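Local structure of ATP phosphoribosyltransferase regulatory subunit (3OD1) at residues A107-V112 with E127-E132; W41-I46 with I146-A151. The protein is probably required for the first step of histidine biosynthesis, as the HisZ partner of HisG, and may allow feedback regulation of ATP phosphoribosyltransferase activity by histidine. All coordinates share one frame; numbering follows the deposited sequence.

Contact 1: A107-V112 with E127-E132; sequences AYQSNV and EQLGVE
Y108 and G130 face each other as a hydrogen-bonded antiparallel pair: Y108 N gives its hydrogen to G130 O at 3.0 Å, and G130 N returns one to Y108 O. The next such pair repeats the exchange, S110 N reaching Q128 O in a nearly straight bond (171° at the hydrogen) while Q128 N meets S110 O at 2.7 Å. Above G130 lies the Y108 ring, its CG between the backbone N and the carbonyl carbon (chi1 59°), which folds the ring over the neighbouring strand. G130 CA makes a CH-pi contact over one face of the Y108 ring, 4.0 Å from its centroid; a side chain on G130 would collide with the phenol oxygen, a worked case of glycine making room for a cross-strand ring. The segments belong to the beta hairpin of strands 104-113 and 125-134, within the large mixed sheet of a class II aminoacyl-tRNA synthetase-like core. At the ring's end the phenol is gripped twice. It accepts a hydrogen from the Q128 amide, NE2 to Y108 OH 3.0 Å, and donates to a water lying in the ring plane, which in turn donates to OE2 of E132. That carboxylate also bonds Y300 through OE1 and T86 through OE2. On the other face of the sheet, with A107 and L129, the Q109 chain is extended (CG anti to N, chi1 179°) and its NE2 meets E127 OE2 at 2.9 Å, from above the carboxylate plane. The other oxygen of E127 forms a salt bridge with K27 of helix 21-40.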
loop_
_atom_site.group_PDB
_atom_site.type_symbol
_atom_site.label_atom_id
_atom_site.label_comp_id
_atom_site.label_asym_id
_atom_site.label_seq_id
_atom_site.Cartn_x
_atom_site.Cartn_y
_atom_site.Cartn_z
ATOM N N ALA B 107 -5.347 0.406 13.380
ATOM C CA ALA B 107 -5.081 -0.741 12.514
ATOM C C ALA B 107 -4.244 -0.308 11.325
ATOM O O ALA B 107 -4.141 0.888 11.028
ATOM C CB ALA B 107 -6.398 -1.385 12.000
ATOM N N TYR B 108 -3.635 -1.273 10.645
ATOM C CA TYR B 108 -2.810 -0.946 9.488
ATOM C C TYR B 108 -2.768 -2.115 8.522
ATOM O O TYR B 108 -3.042 -3.248 8.895
ATOM C CB TYR B 108 -1.385 -0.607 9.932
ATOM C CG TYR B 108 -0.730 -1.750 10.680
ATOM C CD1 TYR B 108 -0.880 -1.879 12.054
ATOM C CD2 TYR B 108 0.009 -2.721 10.006
ATOM C CE1 TYR B 108 -0.285 -2.937 12.756
ATOM C CE2 TYR B 108 0.602 -3.787 10.692
ATOM C CZ TYR B 108 0.457 -3.887 12.068
ATOM O OH TYR B 108 1.036 -4.948 12.748
ATOM N N GLN B 109 -2.439 -1.816 7.270
ATOM C CA GLN B 109 -2.079 -2.829 6.300
ATOM C C GLN B 109 -0.943 -2.184 5.510
ATOM O O GLN B 109 -1.160 -1.246 4.737
ATOM C CB GLN B 109 -3.271 -3.162 5.398
ATOM C CG GLN B 109 -2.975 -4.200 4.348
ATOM C CD GLN B 109 -4.169 -4.467 3.429
ATOM O OE1 GLN B 109 -5.321 -4.266 3.819
ATOM N NE2 GLN B 109 -3.891 -4.941 2.210
ATOM N N SER B 110 0.276 -2.653 5.738
ATOM C CA SER B 110 1.444 -1.925 5.268
ATOM C C SER B 110 2.605 -2.837 4.942
ATOM O O SER B 110 2.795 -3.882 5.576
ATOM C CB SER B 110 1.918 -0.940 6.346
ATOM O OG SER B 110 0.882 -0.069 6.754
ATOM N N ASN B 111 3.417 -2.410 3.983
ATOM C CA ASN B 111 4.704 -3.057 3.766
ATOM C C ASN B 111 5.698 -2.628 4.831
ATOM O O ASN B 111 5.837 -1.438 5.134
ATOM C CB ASN B 111 5.259 -2.706 2.394
ATOM C CG ASN B 111 4.448 -3.303 1.265
ATOM O OD1 ASN B 111 3.641 -4.205 1.469
ATOM N ND2 ASN B 111 4.665 -2.802 0.064
ATOM N N VAL B 112 6.394 -3.606 5.395
ATOM C CA VAL B 112 7.512 -3.334 6.289
ATOM C C VAL B 112 8.770 -3.954 5.697
ATOM O O VAL B 112 8.701 -4.720 4.723
ATOM C CB VAL B 112 7.241 -3.874 7.722
ATOM C CG1 VAL B 112 6.056 -3.133 8.334
ATOM C CG2 VAL B 112 6.948 -5.354 7.673
ATOM N N GLU B 127 4.257 -7.492 3.208
ATOM C CA GLU B 127 3.055 -6.823 3.705
ATOM C C GLU B 127 2.602 -7.402 5.050
ATOM O O GLU B 127 2.579 -8.613 5.252
ATOM C CB GLU B 127 1.922 -6.922 2.666
ATOM C CG GLU B 127 0.736 -6.038 2.959
ATOM C CD GLU B 127 -0.221 -5.924 1.784
ATOM O OE1 GLU B 127 -0.182 -6.799 0.889
ATOM O OE2 GLU B 127 -1.020 -4.958 1.766
ATOM N N GLN B 128 2.274 -6.515 5.981
ATOM C CA GLN B 128 1.820 -6.943 7.289
ATOM C C GLN B 128 0.549 -6.198 7.637
ATOM O O GLN B 128 0.390 -5.014 7.307
ATOM C CB GLN B 128 2.898 -6.672 8.328
ATOM C CG GLN B 128 2.577 -7.200 9.706
ATOM C CD GLN B 128 3.750 -7.014 10.649
ATOM O OE1 GLN B 128 4.847 -7.518 10.397
ATOM N NE2 GLN B 128 3.531 -6.259 11.727
ATOM N N LEU B 129 -0.357 -6.896 8.306
ATOM C CA LEU B 129 -1.626 -6.305 8.689
ATOM C C LEU B 129 -1.882 -6.607 10.173
ATOM O O LEU B 129 -1.543 -7.682 10.668
ATOM C CB LEU B 129 -2.716 -6.860 7.758
ATOM C CG LEU B 129 -4.216 -6.705 7.950
ATOM C CD1 LEU B 129 -4.904 -7.098 6.638
ATOM C CD2 LEU B 129 -4.703 -7.602 9.085
ATOM N N GLY B 130 -2.435 -5.648 10.903
ATOM C CA GLY B 130 -2.652 -5.862 12.321
ATOM C C GLY B 130 -3.315 -4.684 12.999
ATOM O O GLY B 130 -3.801 -3.765 12.327
ATOM N N VAL B 131 -3.319 -4.723 14.332
ATOM C CA VAL B 131 -3.976 -3.719 15.171
ATOM C C VAL B 131 -3.136 -3.430 16.400
ATOM O O VAL B 131 -2.327 -4.271 16.832
ATOM C CB VAL B 131 -5.352 -4.218 15.687
ATOM C CG1 VAL B 131 -6.249 -4.652 14.532
ATOM C CG2 VAL B 131 -5.174 -5.382 16.679
ATOM N N GLU B 132 -3.334 -2.238 16.965
ATOM C CA GLU B 132 -2.786 -1.881 18.271
ATOM C C GLU B 132 -3.961 -1.398 19.112
ATOM O O GLU B 132 -4.790 -0.614 18.638
ATOM C CB GLU B 132 -1.762 -0.743 18.149
ATOM C CG GLU B 132 -0.722 -0.952 17.061
ATOM C CD GLU B 132 0.178 -2.145 17.330
ATOM O OE1 GLU B 132 0.187 -2.660 18.471
ATOM O OE2 GLU B 132 0.882 -2.570 16.391
HETATM O O HOH W 1 0.874 -4.962 15.275
#

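Contact 2: W41-I46 with I146-A151; sequences WGYDMI and IALMIA
L148 lays its CD1 methyl over one face of the W41 indole, a CH-pi contact in which CD1 stands 3.5 Å from the centroid of the five-membered ring and only 5° off its normal. With CG of L148 anti to the backbone N (chi1 172°), the branch sends one methyl to each aromatic ring: CD2 comes to 3.5 Å from Y43 CE2. Further apolar contacts run along the six-membered ring of W41, where CH2 lies 4.0 Å from A147 CB and CZ2 lies 4.1 Å from A151 CB. A147, L148 and A151 thus present one side of helix 139-155 to the indole, illustrating how alanines beside a leucine let a flat ring lie close to a helix. The helix packs here on the turn from helix 21-40 into the short strand 44-45, outermost in the mixed sheet within this chain, in the histidyl-tRNA synthetase-like core; G42, with a positive phi of 89°, makes the bend between the two aromatic residues. Hydrogen bonds anchor the polar ends of both aromatic side chains: W41 NE1 to E37, Y43 OH to E144, two residues ahead of I146 in the same helix. R359 of the second subunit makes a cation-pi interaction with the W41 indole, while D44 OD1 hydrogen-bonds Q338 of that subunit. Replacing W41 by an alanine would probably leave L148 CD1 without its aromatic platform, open a gap against A147 and A151, and deprive E37 of its indole N-H.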
loop_
_atom_site.group_PDB
_atom_site.type_symbol
_atom_site.label_atom_id
_atom_site.label_comp_id
_atom_site.label_asym_id
_atom_site.label_seq_id
_atom_site.Cartn_x
_atom_site.Cartn_y
_atom_site.Cartn_z
ATOM N N TRP B 41 -14.898 -4.173 14.634
ATOM C CA TRP B 41 -14.549 -4.165 16.065
ATOM C C TRP B 41 -14.102 -2.789 16.549
ATOM O O TRP B 41 -13.570 -2.652 17.653
ATOM C CB TRP B 41 -13.449 -5.188 16.363
ATOM C CG TRP B 41 -13.872 -6.603 16.208
ATOM C CD1 TRP B 41 -14.459 -7.168 15.110
ATOM C CD2 TRP B 41 -13.725 -7.656 17.173
ATOM N NE1 TRP B 41 -14.694 -8.504 15.337
ATOM C CE2 TRP B 41 -14.244 -8.831 16.590
ATOM C CE3 TRP B 41 -13.204 -7.720 18.475
ATOM C CZ2 TRP B 41 -14.257 -10.059 17.262
ATOM C CZ3 TRP B 41 -13.227 -8.933 19.141
ATOM C CH2 TRP B 41 -13.753 -10.086 18.535
ATOM N N GLY B 42 -14.274 -1.778 15.706
ATOM C CA GLY B 42 -14.029 -0.405 16.099
ATOM C C GLY B 42 -12.625 0.129 15.900
ATOM O O GLY B 42 -12.291 1.197 16.413
ATOM N N TYR B 43 -11.791 -0.597 15.159
ATOM C CA TYR B 43 -10.418 -0.140 14.918
ATOM C C TYR B 43 -10.400 0.805 13.722
ATOM O O TYR B 43 -11.181 0.634 12.778
ATOM C CB TYR B 43 -9.464 -1.333 14.722
ATOM C CG TYR B 43 -9.213 -2.091 16.009
ATOM C CD1 TYR B 43 -8.002 -1.969 16.684
ATOM C CD2 TYR B 43 -10.197 -2.903 16.563
ATOM C CE1 TYR B 43 -7.770 -2.639 17.873
ATOM C CE2 TYR B 43 -9.982 -3.572 17.771
ATOM C CZ TYR B 43 -8.767 -3.432 18.416
ATOM O OH TYR B 43 -8.537 -4.101 19.589
ATOM N N ASP B 44 -9.555 1.828 13.778
ATOM C CA ASP B 44 -9.431 2.776 12.660
ATOM C C ASP B 44 -8.093 2.570 11.968
ATOM O O ASP B 44 -7.036 2.639 12.607
ATOM C CB ASP B 44 -9.469 4.228 13.137
ATOM C CG ASP B 44 -10.821 4.648 13.691
ATOM O OD1 ASP B 44 -11.871 4.280 13.132
ATOM O OD2 ASP B 44 -10.821 5.392 14.675
HETATM N N MSE B 45 -8.138 2.333 10.663
HETATM C CA MSE B 45 -6.923 2.262 9.849
HETATM C C MSE B 45 -6.184 3.591 9.813
HETATM O O MSE B 45 -6.799 4.653 9.718
HETATM C CB MSE B 45 -7.294 1.833 8.423
HETATM C CG MSE B 45 -7.929 0.467 8.396
HETATM SE SE MSE B 45 -6.532 -0.870 8.279
HETATM C CE MSE B 45 -5.952 -0.307 6.495
ATOM N N ILE B 46 -4.858 3.534 9.897
ATOM C CA ILE B 46 -4.031 4.709 9.659
ATOM C C ILE B 46 -2.914 4.350 8.691
ATOM O O ILE B 46 -2.779 3.177 8.300
ATOM C CB ILE B 46 -3.443 5.302 10.972
ATOM C CG1 ILE B 46 -2.855 4.203 11.865
ATOM C CG2 ILE B 46 -4.511 6.095 11.714
ATOM C CD1 ILE B 46 -1.497 3.667 11.375
ATOM N N ILE B 146 -6.849 -11.111 20.779
ATOM C CA ILE B 146 -6.684 -12.496 20.345
ATOM C C ILE B 146 -7.950 -12.979 19.642
ATOM O O ILE B 146 -7.874 -13.600 18.583
ATOM C CB ILE B 146 -6.327 -13.436 21.522
ATOM C CG1 ILE B 146 -4.913 -13.121 22.050
ATOM C CG2 ILE B 146 -6.438 -14.882 21.087
ATOM C CD1 ILE B 146 -4.534 -13.893 23.332
ATOM N N ALA B 147 -9.106 -12.665 20.228
ATOM C CA ALA B 147 -10.401 -13.017 19.656
ATOM C C ALA B 147 -10.636 -12.354 18.302
ATOM O O ALA B 147 -11.220 -12.957 17.408
ATOM C CB ALA B 147 -11.531 -12.676 20.634
ATOM N N LEU B 148 -10.201 -11.108 18.157
ATOM C CA LEU B 148 -10.282 -10.423 16.876
ATOM C C LEU B 148 -9.384 -11.114 15.849
ATOM O O LEU B 148 -9.814 -11.393 14.735
ATOM C CB LEU B 148 -9.904 -8.950 17.027
ATOM C CG LEU B 148 -9.746 -8.113 15.749
ATOM C CD1 LEU B 148 -10.979 -8.237 14.848
ATOM C CD2 LEU B 148 -9.483 -6.658 16.123
HETATM N N MSE B 149 -8.148 -11.418 16.230
HETATM C CA MSE B 149 -7.244 -12.105 15.314
HETATM C C MSE B 149 -7.863 -13.403 14.801
HETATM O O MSE B 149 -7.782 -13.720 13.600
HETATM C CB MSE B 149 -5.911 -12.415 15.993
HETATM C CG MSE B 149 -4.800 -12.728 14.978
HETATM SE SE MSE B 149 -3.057 -13.059 15.799
HETATM C CE MSE B 149 -3.445 -14.702 16.753
ATOM N N ILE B 150 -8.452 -14.164 15.721
ATOM C CA ILE B 150 -9.073 -15.431 15.379
ATOM C C ILE B 150 -10.258 -15.211 14.446
ATOM O O ILE B 150 -10.452 -15.960 13.485
ATOM C CB ILE B 150 -9.501 -16.208 16.651
ATOM C CG1 ILE B 150 -8.249 -16.654 17.424
ATOM C CG2 ILE B 150 -10.431 -17.383 16.287
ATOM C CD1 ILE B 150 -8.517 -17.318 18.754
ATOM N N ALA B 151 -11.049 -14.173 14.714
ATOM C CA ALA B 151 -12.215 -13.903 13.880
ATOM C C ALA B 151 -11.787 -13.424 12.493
ATOM O O ALA B 151 -12.421 -13.746 11.476
ATOM C CB ALA B 151 -13.129 -12.898 14.552
#

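Overall arrangement
From the N terminus, helix 21-40 runs into segment 41-46, the first half of contact 2, and strand 44-45. Some sixty residues later strand 104-113 supplies the first half of contact 1, which strand 125-134 completes by closing the hairpin, with 14 residues between the two segments. Helix 139-155 follows and brings in residues 146-151, closing the much longer loop of contact 2, so contact 1 is nested inside it. The centres lie about 11 Å apart, and the two meet directly: A107 N is 2.9 Å from D44 O, a probable hydrogen bond that adds strand 44-45 to the hairpin, and Y43 packs on V131. Together they tie strand 44-45, hairpin 104-113/125-134 and helix 139-155.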